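Lipopolysaccharide core heptose(I) kinase RfaP (Pseudomonas aeruginosa, PDB 6DFL) phosphorylates the first heptose of the lipopolysaccharide inner core with ATP, and also acts as a protein-tyrosine kinase that phosphorylates itself on tyrosines. Local coordinates at residues 79-84 / 157-162; 137-142 / 180-185; 163-168 / 189-194. One frame throughout, in Å; residues are numbered along the deposited sequence.

Contact 1. Residues 79-84 / 157-162; sequences WQAIRR and AGVNHR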
loop_
_atom_site.group_PDB
_atom_site.type_symbol
_atom_site.label_atom_id
_atom_site.label_comp_id
_atom_site.label_asym_id
_atom_site.label_seq_id
_atom_site.Cartn_x
_atom_site.Cartn_y
_atom_site.Cartn_z
ATOM N N TRP A 79 -8.402 -2.336 17.481
ATOM C CA TRP A 79 -9.632 -1.556 17.614
ATOM C C TRP A 79 -9.376 -0.068 17.430
ATOM O O TRP A 79 -10.176 0.621 16.788
ATOM C CB TRP A 79 -10.287 -1.805 18.967
ATOM C CG TRP A 79 -11.323 -0.776 19.349
ATOM C CD1 TRP A 79 -11.155 0.273 20.193
ATOM C CD2 TRP A 79 -12.698 -0.716 18.903
ATOM N NE1 TRP A 79 -12.341 0.988 20.312
ATOM C CE2 TRP A 79 -13.298 0.394 19.534
ATOM C CE3 TRP A 79 -13.474 -1.495 18.033
ATOM C CZ2 TRP A 79 -14.626 0.749 19.324
ATOM C CZ3 TRP A 79 -14.800 -1.139 17.829
ATOM C CH2 TRP A 79 -15.357 -0.021 18.469
ATOM N N GLN A 80 -8.264 0.441 17.976
ATOM C CA GLN A 80 -7.957 1.861 17.884
ATOM C C GLN A 80 -7.424 2.213 16.499
ATOM O O GLN A 80 -7.659 3.326 16.003
ATOM C CB GLN A 80 -6.958 2.252 18.977
ATOM C CG GLN A 80 -7.553 2.463 20.362
ATOM C CD GLN A 80 -6.485 2.616 21.434
ATOM O OE1 GLN A 80 -5.285 2.621 21.137
ATOM N NE2 GLN A 80 -6.917 2.735 22.694
ATOM N N ALA A 81 -6.699 1.292 15.849
ATOM C CA ALA A 81 -6.300 1.543 14.466
ATOM C C ALA A 81 -7.521 1.628 13.570
ATOM O O ALA A 81 -7.665 2.564 12.777
ATOM C CB ALA A 81 -5.357 0.460 13.962
ATOM N N ILE A 82 -8.416 0.648 13.684
ATOM C CA ILE A 82 -9.633 0.666 12.881
ATOM C C ILE A 82 -10.410 1.941 13.131
ATOM O O ILE A 82 -10.935 2.560 12.199
ATOM C CB ILE A 82 -10.482 -0.576 13.180
ATOM C CG1 ILE A 82 -9.766 -1.829 12.678
ATOM C CG2 ILE A 82 -11.880 -0.421 12.584
ATOM C CD1 ILE A 82 -10.593 -3.049 12.869
ATOM N N ARG A 83 -10.479 2.375 14.385
ATOM C CA ARG A 83 -11.268 3.564 14.676
ATOM C C ARG A 83 -10.600 4.817 14.124
ATOM O O ARG A 83 -11.274 5.683 13.560
ATOM C CB ARG A 83 -11.512 3.665 16.178
ATOM C CG ARG A 83 -12.493 2.600 16.672
ATOM C CD ARG A 83 -13.872 3.164 16.951
ATOM N NE ARG A 83 -13.916 3.650 18.328
ATOM C CZ ARG A 83 -15.021 4.016 18.972
ATOM N NH1 ARG A 83 -16.201 3.955 18.356
ATOM N NH2 ARG A 83 -14.944 4.439 20.232
ATOM N N ARG A 84 -9.274 4.927 14.254
ATOM C CA ARG A 84 -8.599 6.085 13.685
ATOM C C ARG A 84 -8.680 6.076 12.169
ATOM O O ARG A 84 -8.910 7.125 11.558
ATOM C CB ARG A 84 -7.137 6.162 14.129
ATOM C CG ARG A 84 -6.372 7.334 13.485
ATOM C CD ARG A 84 -6.555 8.699 14.250
ATOM N NE ARG A 84 -5.715 8.707 15.464
ATOM C CZ ARG A 84 -6.213 8.650 16.698
ATOM N NH1 ARG A 84 -7.540 8.641 16.846
ATOM N NH2 ARG A 84 -5.412 8.610 17.776
ATOM N N ALA A 157 -2.288 9.901 9.838
ATOM C CA ALA A 157 -3.376 9.918 10.796
ATOM C C ALA A 157 -2.947 9.344 12.135
ATOM O O ALA A 157 -3.779 9.237 13.037
ATOM C CB ALA A 157 -4.605 9.198 10.233
ATOM N N GLY A 158 -1.663 9.034 12.307
ATOM C CA GLY A 158 -1.147 8.540 13.573
ATOM C C GLY A 158 -1.104 7.027 13.737
ATOM O O GLY A 158 -0.830 6.546 14.850
ATOM N N VAL A 159 -1.327 6.269 12.666
ATOM C CA VAL A 159 -1.347 4.812 12.713
ATOM C C VAL A 159 -0.162 4.284 11.925
ATOM O O VAL A 159 -0.016 4.604 10.741
ATOM C CB VAL A 159 -2.650 4.247 12.139
ATOM C CG1 VAL A 159 -2.520 2.742 11.965
ATOM C CG2 VAL A 159 -3.796 4.572 13.042
ATOM N N ASN A 160 0.673 3.472 12.566
ATOM C CA ASN A 160 1.641 2.663 11.846
ATOM C C ASN A 160 1.210 1.193 11.893
ATOM O O ASN A 160 0.742 0.688 12.922
ATOM C CB ASN A 160 3.069 2.843 12.385
ATOM C CG ASN A 160 3.223 2.382 13.812
ATOM O OD1 ASN A 160 2.749 3.050 14.721
ATOM N ND2 ASN A 160 3.907 1.234 14.023
ATOM N N HIS A 161 1.355 0.516 10.761
ATOM C CA HIS A 161 0.727 -0.782 10.601
ATOM C C HIS A 161 1.417 -1.844 11.434
ATOM O O HIS A 161 0.769 -2.508 12.239
ATOM C CB HIS A 161 0.728 -1.197 9.143
ATOM C CG HIS A 161 -0.238 -2.282 8.852
ATOM N ND1 HIS A 161 -1.257 -2.146 7.935
ATOM C CD2 HIS A 161 -0.374 -3.513 9.395
ATOM C CE1 HIS A 161 -1.961 -3.265 7.905
ATOM N NE2 HIS A 161 -1.452 -4.106 8.787
ATOM N N ARG A 162 2.726 -2.004 11.233
ATOM C CA ARG A 162 3.617 -2.977 11.865
ATOM C C ARG A 162 3.632 -4.289 11.098
ATOM O O ARG A 162 4.598 -5.043 11.185
ATOM C CB ARG A 162 3.273 -3.227 13.321
ATOM C CG ARG A 162 3.721 -2.122 14.204
ATOM C CD ARG A 162 3.940 -2.611 15.586
ATOM N NE ARG A 162 5.262 -3.223 15.720
ATOM C CZ ARG A 162 5.758 -3.666 16.870
ATOM N NH1 ARG A 162 5.031 -3.566 17.973
ATOM N NH2 ARG A 162 6.979 -4.173 16.913
#
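R84 of helix 76-87 lies along V159 and A157, and A81, one turn earlier, meets V159 too. CG of R84 stands opposite the backbone N (chi1 177°), which directs the chain at the other segment. The chain then bends twice, at chi2 and chi3, and curls past the carbonyl of A157. R84 CD comes within 3.1 Å of A157 O, and that oxygen lies at the guanidinium edge, close to its plane. R84 CG also packs on V159 CG2 at 3.8 Å. The R84 and V159 side chains run alongside each other, pointing opposite ways. V159 divides its methyls: CG2 goes to R84, while CG1 touches A81 CB at 4.2 Å. A157 adds its CB, 4.1 Å from R84 CG. The guanidinium has weak partners in R195 O and, at long range, D196. Between A157 and V159 the chain turns through G158, whose positive phi makes it the C-prime residue of a Schellman motif. That motif ends helix 137-156 and leads into strand 159-160, which pairs with 193-194. H161, R162 and D163 follow directly as the HRD motif, so the contact packs helix 76-87 against the helix end and short strand that lead into the catalytic loop of a protein-kinase fold.

Contact 2. Residues 137-142 / 180-185; sequences PRLKRA and DDFRLS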
loop_
_atom_site.group_PDB
_atom_site.type_symbol
_atom_site.label_atom_id
_atom_site.label_comp_id
_atom_site.label_asym_id
_atom_site.label_seq_id
_atom_site.Cartn_x
_atom_site.Cartn_y
_atom_site.Cartn_z
ATOM N N PRO A 137 0.051 -1.279 -17.825
ATOM C CA PRO A 137 0.850 -0.302 -17.067
ATOM C C PRO A 137 0.010 0.647 -16.235
ATOM O O PRO A 137 0.330 0.878 -15.065
ATOM C CB PRO A 137 1.628 0.432 -18.166
ATOM C CG PRO A 137 1.713 -0.554 -19.283
ATOM C CD PRO A 137 0.408 -1.300 -19.252
ATOM N N ARG A 138 -1.075 1.183 -16.789
ATOM C CA ARG A 138 -1.842 2.172 -16.037
ATOM C C ARG A 138 -2.501 1.544 -14.813
ATOM O O ARG A 138 -2.501 2.141 -13.730
ATOM C CB ARG A 138 -2.875 2.847 -16.937
ATOM C CG ARG A 138 -2.756 4.370 -16.928
ATOM C CD ARG A 138 -3.703 5.058 -17.914
ATOM N NE ARG A 138 -5.075 5.092 -17.419
ATOM C CZ ARG A 138 -6.051 4.311 -17.871
ATOM N NH1 ARG A 138 -7.273 4.408 -17.357
ATOM N NH2 ARG A 138 -5.804 3.437 -18.842
ATOM N N LEU A 139 -3.052 0.334 -14.956
ATOM C CA LEU A 139 -3.559 -0.373 -13.785
ATOM C C LEU A 139 -2.470 -0.538 -12.733
ATOM O O LEU A 139 -2.693 -0.289 -11.542
ATOM C CB LEU A 139 -4.105 -1.742 -14.172
ATOM C CG LEU A 139 -4.643 -2.451 -12.931
ATOM C CD1 LEU A 139 -5.699 -1.579 -12.264
ATOM C CD2 LEU A 139 -5.221 -3.798 -13.294
ATOM N N LYS A 140 -1.282 -0.944 -13.164
ATOM C CA LYS A 140 -0.178 -1.135 -12.238
ATOM C C LYS A 140 0.095 0.141 -11.458
ATOM O O LYS A 140 0.028 0.164 -10.225
ATOM C CB LYS A 140 1.056 -1.586 -13.011
ATOM C CG LYS A 140 2.259 -1.871 -12.159
ATOM C CD LYS A 140 3.422 -2.183 -13.059
ATOM C CE LYS A 140 4.649 -2.503 -12.260
ATOM N NZ LYS A 140 5.820 -2.471 -13.177
ATOM N N ARG A 141 0.358 1.238 -12.171
ATOM C CA ARG A 141 0.724 2.483 -11.502
ATOM C C ARG A 141 -0.407 3.002 -10.614
ATOM O O ARG A 141 -0.162 3.506 -9.513
ATOM C CB ARG A 141 1.147 3.511 -12.546
ATOM C CG ARG A 141 2.429 3.116 -13.290
ATOM C CD ARG A 141 2.869 4.235 -14.238
ATOM N NE ARG A 141 2.316 4.099 -15.582
ATOM C CZ ARG A 141 3.002 3.636 -16.623
ATOM N NH1 ARG A 141 4.268 3.252 -16.483
ATOM N NH2 ARG A 141 2.415 3.563 -17.808
ATOM N N ALA A 142 -1.654 2.836 -11.041
ATOM C CA ALA A 142 -2.764 3.236 -10.184
ATOM C C ALA A 142 -2.768 2.465 -8.866
ATOM O O ALA A 142 -3.072 3.043 -7.814
ATOM C CB ALA A 142 -4.084 3.043 -10.921
ATOM N N ASP A 180 -9.163 3.012 -13.749
ATOM C CA ASP A 180 -9.950 4.187 -13.416
ATOM C C ASP A 180 -10.919 3.921 -12.291
ATOM O O ASP A 180 -11.440 4.872 -11.698
ATOM C CB ASP A 180 -10.708 4.687 -14.647
ATOM C CG ASP A 180 -9.776 5.119 -15.746
ATOM O OD1 ASP A 180 -8.824 5.868 -15.437
ATOM O OD2 ASP A 180 -9.962 4.682 -16.902
ATOM N N ASP A 181 -11.138 2.657 -11.965
ATOM C CA ASP A 181 -12.158 2.291 -10.995
ATOM C C ASP A 181 -11.709 1.017 -10.276
ATOM O O ASP A 181 -11.732 -0.074 -10.859
ATOM C CB ASP A 181 -13.493 2.110 -11.695
ATOM C CG ASP A 181 -14.648 2.167 -10.741
ATOM O OD1 ASP A 181 -14.896 3.272 -10.198
ATOM O OD2 ASP A 181 -15.300 1.113 -10.528
ATOM N N PHE A 182 -11.285 1.176 -9.019
ATOM C CA PHE A 182 -10.945 0.083 -8.111
ATOM C C PHE A 182 -10.821 0.653 -6.706
ATOM O O PHE A 182 -10.439 1.813 -6.532
ATOM C CB PHE A 182 -9.638 -0.611 -8.509
ATOM C CG PHE A 182 -8.419 0.259 -8.380
ATOM C CD1 PHE A 182 -7.981 1.026 -9.450
ATOM C CD2 PHE A 182 -7.700 0.300 -7.197
ATOM C CE1 PHE A 182 -6.849 1.830 -9.347
ATOM C CE2 PHE A 182 -6.561 1.110 -7.080
ATOM C CZ PHE A 182 -6.138 1.877 -8.163
ATOM N N ARG A 183 -11.135 -0.167 -5.701
ATOM C CA ARG A 183 -10.971 0.268 -4.322
ATOM C C ARG A 183 -10.189 -0.760 -3.515
ATOM O O ARG A 183 -10.346 -1.974 -3.695
ATOM C CB ARG A 183 -12.317 0.546 -3.652
ATOM C CG ARG A 183 -13.263 -0.610 -3.623
ATOM C CD ARG A 183 -14.604 -0.170 -3.080
ATOM N NE ARG A 183 -15.512 -1.300 -2.953
ATOM C CZ ARG A 183 -15.865 -1.853 -1.800
ATOM N NH1 ARG A 183 -15.389 -1.376 -0.653
ATOM N NH2 ARG A 183 -16.696 -2.887 -1.793
ATOM N N LEU A 184 -9.332 -0.252 -2.636
ATOM C CA LEU A 184 -8.522 -1.043 -1.738
ATOM C C LEU A 184 -9.083 -0.952 -0.325
ATOM O O LEU A 184 -9.832 -0.032 0.006
ATOM C CB LEU A 184 -7.065 -0.580 -1.770
ATOM C CG LEU A 184 -6.373 -0.743 -3.123
ATOM C CD1 LEU A 184 -4.912 -0.376 -3.038
ATOM C CD2 LEU A 184 -6.534 -2.162 -3.665
ATOM N N SER A 185 -8.764 -1.964 0.489
ATOM C CA SER A 185 -8.920 -1.896 1.933
ATOM C C SER A 185 -7.657 -2.445 2.572
ATOM O O SER A 185 -7.108 -3.455 2.111
ATOM C CB SER A 185 -10.127 -2.690 2.418
ATOM O OG SER A 185 -11.305 -2.239 1.798
#
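The R138 guanidinium meets the D180 carboxylate through one nitrogen, NH1, while deeper in the contact the F182 ring butts against A142. The R138 and D180 side chains meet at a slant, their flat groups turned 35° apart. NH1 lies 2.7 Å from D180 OD2, the shortest approach of this salt bridge. It also gives D180 OD1 a weak, bent hydrogen bond of 2.9 Å. Both carboxylate oxygens thus share a single nitrogen, and D180 CG sits at the guanidinium edge in its plane. The R138 chain starts from an unstaggered chi1 of -126° and bends at chi3 to bring NH1 there. Both residues are exposed, so solvent probably screens the pair.

F182 is presented by its edge. Its CG stands between the backbone N and the carbonyl carbon (chi1 66°), which aims the ring at the helix. The rim atoms CE1 and CZ do the touching. F182 CE1 presses on A142 CB at 3.4 Å, a tight fit. F182 CZ is 3.3 Å from A142 O, which lies at the ring edge near its plane. L139 comes to the same ring obliquely, its CD1 4.5 Å from F182 CD1.

A142 N bonds to R138 O, so salt bridge and ring contact sit one helical turn apart. K140 and R141 turn to another side of the helix. K140 reaches D223 and an acidic side chain of another protein chain, and R141 bonds to the backbone of that chain. F182 also packs on L143 and A146 of helix 137-156 and on L171 of strand 169-172. The contact thus lays the start of helix 137-156 against the chain leading into strand 184-186, an outer strand, within this chain, of the small antiparallel sheet 120-122, 169-172, 184-186.

Contact 3. Residues 163-168 / 189-194; sequences DCYICH and LHRAQT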
loop_
_atom_site.group_PDB
_atom_site.type_symbol
_atom_site.label_atom_id
_atom_site.label_comp_id
_atom_site.label_asym_id
_atom_site.label_seq_id
_atom_site.Cartn_x
_atom_site.Cartn_y
_atom_site.Cartn_z
ATOM N N ASP A 163 2.602 -4.544 10.305
ATOM C CA ASP A 163 2.588 -5.611 9.320
ATOM C C ASP A 163 2.141 -5.082 7.967
ATOM O O ASP A 163 1.181 -5.566 7.355
ATOM C CB ASP A 163 1.688 -6.726 9.824
ATOM C CG ASP A 163 2.250 -7.372 11.059
ATOM O OD1 ASP A 163 3.365 -7.920 10.966
ATOM O OD2 ASP A 163 1.612 -7.291 12.118
ATOM N N CYS A 164 2.859 -4.065 7.482
ATOM C CA CYS A 164 2.516 -3.359 6.255
ATOM C C CYS A 164 3.095 -4.113 5.064
ATOM O O CYS A 164 4.225 -3.883 4.632
ATOM C CB CYS A 164 3.033 -1.932 6.320
ATOM S SG CYS A 164 2.158 -0.882 5.224
ATOM N N TYR A 165 2.328 -5.069 4.556
ATOM C CA TYR A 165 2.735 -5.855 3.405
ATOM C C TYR A 165 1.635 -5.775 2.372
ATOM O O TYR A 165 0.468 -5.541 2.703
ATOM C CB TYR A 165 2.976 -7.335 3.743
ATOM C CG TYR A 165 3.548 -7.566 5.099
ATOM C CD1 TYR A 165 4.761 -7.003 5.467
ATOM C CD2 TYR A 165 2.893 -8.392 6.025
ATOM C CE1 TYR A 165 5.305 -7.230 6.738
ATOM C CE2 TYR A 165 3.432 -8.640 7.296
ATOM C CZ TYR A 165 4.637 -8.055 7.640
ATOM O OH TYR A 165 5.169 -8.266 8.886
ATOM N N ILE A 166 2.005 -6.036 1.118
ATOM C CA ILE A 166 0.985 -6.000 0.079
ATOM C C ILE A 166 -0.112 -7.019 0.339
ATOM O O ILE A 166 -1.263 -6.795 -0.039
ATOM C CB ILE A 166 1.612 -6.146 -1.322
ATOM C CG1 ILE A 166 2.536 -7.353 -1.423
ATOM C CG2 ILE A 166 2.390 -4.875 -1.658
ATOM C CD1 ILE A 166 3.044 -7.612 -2.830
ATOM N N CYS A 167 0.185 -8.130 1.033
ATOM C CA CYS A 167 -0.911 -9.068 1.249
ATOM C C CYS A 167 -1.968 -8.505 2.196
ATOM O O CYS A 167 -3.110 -8.966 2.174
ATOM C CB CYS A 167 -0.400 -10.436 1.728
ATOM S SG CYS A 167 0.590 -10.541 3.213
ATOM N N HIS A 168 -1.645 -7.488 2.996
ATOM C CA HIS A 168 -2.644 -6.907 3.880
ATOM C C HIS A 168 -3.406 -5.768 3.236
ATOM O O HIS A 168 -4.036 -4.969 3.945
ATOM C CB HIS A 168 -2.000 -6.467 5.186
ATOM C CG HIS A 168 -1.568 -7.620 6.023
ATOM N ND1 HIS A 168 -0.409 -7.612 6.764
ATOM C CD2 HIS A 168 -2.120 -8.850 6.194
ATOM C CE1 HIS A 168 -0.276 -8.775 7.379
ATOM N NE2 HIS A 168 -1.306 -9.538 7.057
ATOM N N LEU A 189 -4.731 -5.361 11.394
ATOM C CA LEU A 189 -4.125 -4.310 12.193
ATOM C C LEU A 189 -3.840 -4.794 13.610
ATOM O O LEU A 189 -3.801 -3.992 14.548
ATOM C CB LEU A 189 -5.032 -3.083 12.167
ATOM C CG LEU A 189 -5.162 -2.542 10.736
ATOM C CD1 LEU A 189 -6.423 -1.757 10.516
ATOM C CD2 LEU A 189 -3.973 -1.676 10.421
ATOM N N HIS A 190 -3.621 -6.100 13.775
ATOM C CA HIS A 190 -3.666 -6.686 15.113
ATOM C C HIS A 190 -2.547 -6.157 16.004
ATOM O O HIS A 190 -2.721 -6.084 17.225
ATOM C CB HIS A 190 -3.620 -8.216 15.017
ATOM C CG HIS A 190 -2.259 -8.748 14.721
ATOM N ND1 HIS A 190 -1.675 -8.643 13.476
ATOM C CD2 HIS A 190 -1.338 -9.324 15.523
ATOM C CE1 HIS A 190 -0.457 -9.150 13.518
ATOM N NE2 HIS A 190 -0.230 -9.575 14.748
ATOM N N ARG A 191 -1.420 -5.753 15.405
ATOM C CA ARG A 191 -0.291 -5.086 16.055
ATOM C C ARG A 191 -0.194 -3.580 15.758
ATOM O O ARG A 191 0.851 -2.982 16.030
ATOM C CB ARG A 191 1.032 -5.699 15.599
ATOM C CG ARG A 191 1.296 -7.100 16.017
ATOM C CD ARG A 191 2.795 -7.339 15.985
ATOM N NE ARG A 191 3.348 -7.305 14.638
ATOM C CZ ARG A 191 4.649 -7.309 14.377
ATOM N NH1 ARG A 191 5.525 -7.327 15.372
ATOM N NH2 ARG A 191 5.068 -7.282 13.119
ATOM N N ALA A 192 -1.207 -2.973 15.156
ATOM C CA ALA A 192 -1.086 -1.581 14.773
ATOM C C ALA A 192 -1.042 -0.675 15.995
ATOM O O ALA A 192 -1.788 -0.852 16.967
ATOM C CB ALA A 192 -2.250 -1.158 13.865
ATOM N N GLN A 193 -0.189 0.339 15.909
ATOM C CA GLN A 193 -0.045 1.347 16.945
ATOM C C GLN A 193 -0.678 2.665 16.511
ATOM O O GLN A 193 -0.402 3.177 15.409
ATOM C CB GLN A 193 1.422 1.548 17.273
ATOM C CG GLN A 193 2.054 0.282 17.723
ATOM C CD GLN A 193 3.514 0.462 17.946
ATOM O OE1 GLN A 193 4.139 1.360 17.351
ATOM N NE2 GLN A 193 4.091 -0.382 18.806
ATOM N N THR A 194 -1.495 3.220 17.404
ATOM C CA THR A 194 -2.271 4.413 17.139
ATOM C C THR A 194 -1.834 5.509 18.086
ATOM O O THR A 194 -1.932 5.349 19.312
ATOM C CB THR A 194 -3.750 4.137 17.326
ATOM O OG1 THR A 194 -4.098 2.993 16.550
ATOM C CG2 THR A 194 -4.585 5.345 16.923
#
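The catalytic loop of the kinase fold meets the turn after strand 184-186 here, through a salt bridge between D163 and R191. R191 grips the carboxylate side-on with two nitrogens, one to each oxygen. R191 NE gives D163 OD2 a nearly straight bond of 3.1 Å (172°), reaching it on the syn side but 25° out of the carboxylate plane. R191 NH2 is 2.8 Å from D163 OD1 and comes from above that plane. Both oxygens lie close to the plane of the guanidinium, so the misfit falls on the carboxylate. The two side chains cross at about a right angle. Two points of attachment limit rotation of the carboxylate about its last bond.

D163 is the active-site aspartate by similarity and closes the HRD motif of H161, R162 and D163. Across from it, D188, L189 and H190 probably take the place of the DFG motif of protein kinases. A type I turn from L189 to A192 presents H190 and R191 to D163. H190 CG lies between its backbone N and carbonyl carbon (chi1 76°), bringing the ring beside the carboxylate. The two planes are almost parallel, and H190 CE1 is 3.1 Å from D163 OD2, an oblique approach. H190 ND1 is hydrogen-bonded to D188 OD1.

Within the loop, D163 has further partners. Y165 OH makes a weak 2.8 Å hydrogen bond to D163 OD1, the oxygen that R191 NH2 also uses. The Y165 ring lays one face over the D163 carbonyl carbon. H168 ND1 bonds to D163 O at 2.7 Å, in the carbonyl plane and in its own ring plane. Further along, I166 touches the bound palmitoyl phosphopantetheine, and its N bonds to S213 OG.

How the contacts relate
All three contacts belong to the kinase-like part of the chain. Contacts 1 and 3 are close, with centres about 9 Å apart. They touch through strands 159-160 and 193-194, neighbours in one small sheet, and residues 157-162 run straight into 163-168. Contact 2 lies apart, its centre about 23 Å from that of contact 1 and 21 Å from that of contact 3, though its nearest atoms come within about 8 Å of contact 1. Contact 2 uses the start of helix 137-156, and segment 157-162 of contact 1 starts just past its end. Along the chain contact 1 closes before contact 3 opens, while contact 2 alternates with both. Contact 1 packs the way into the catalytic loop and contact 3 holds its aspartate.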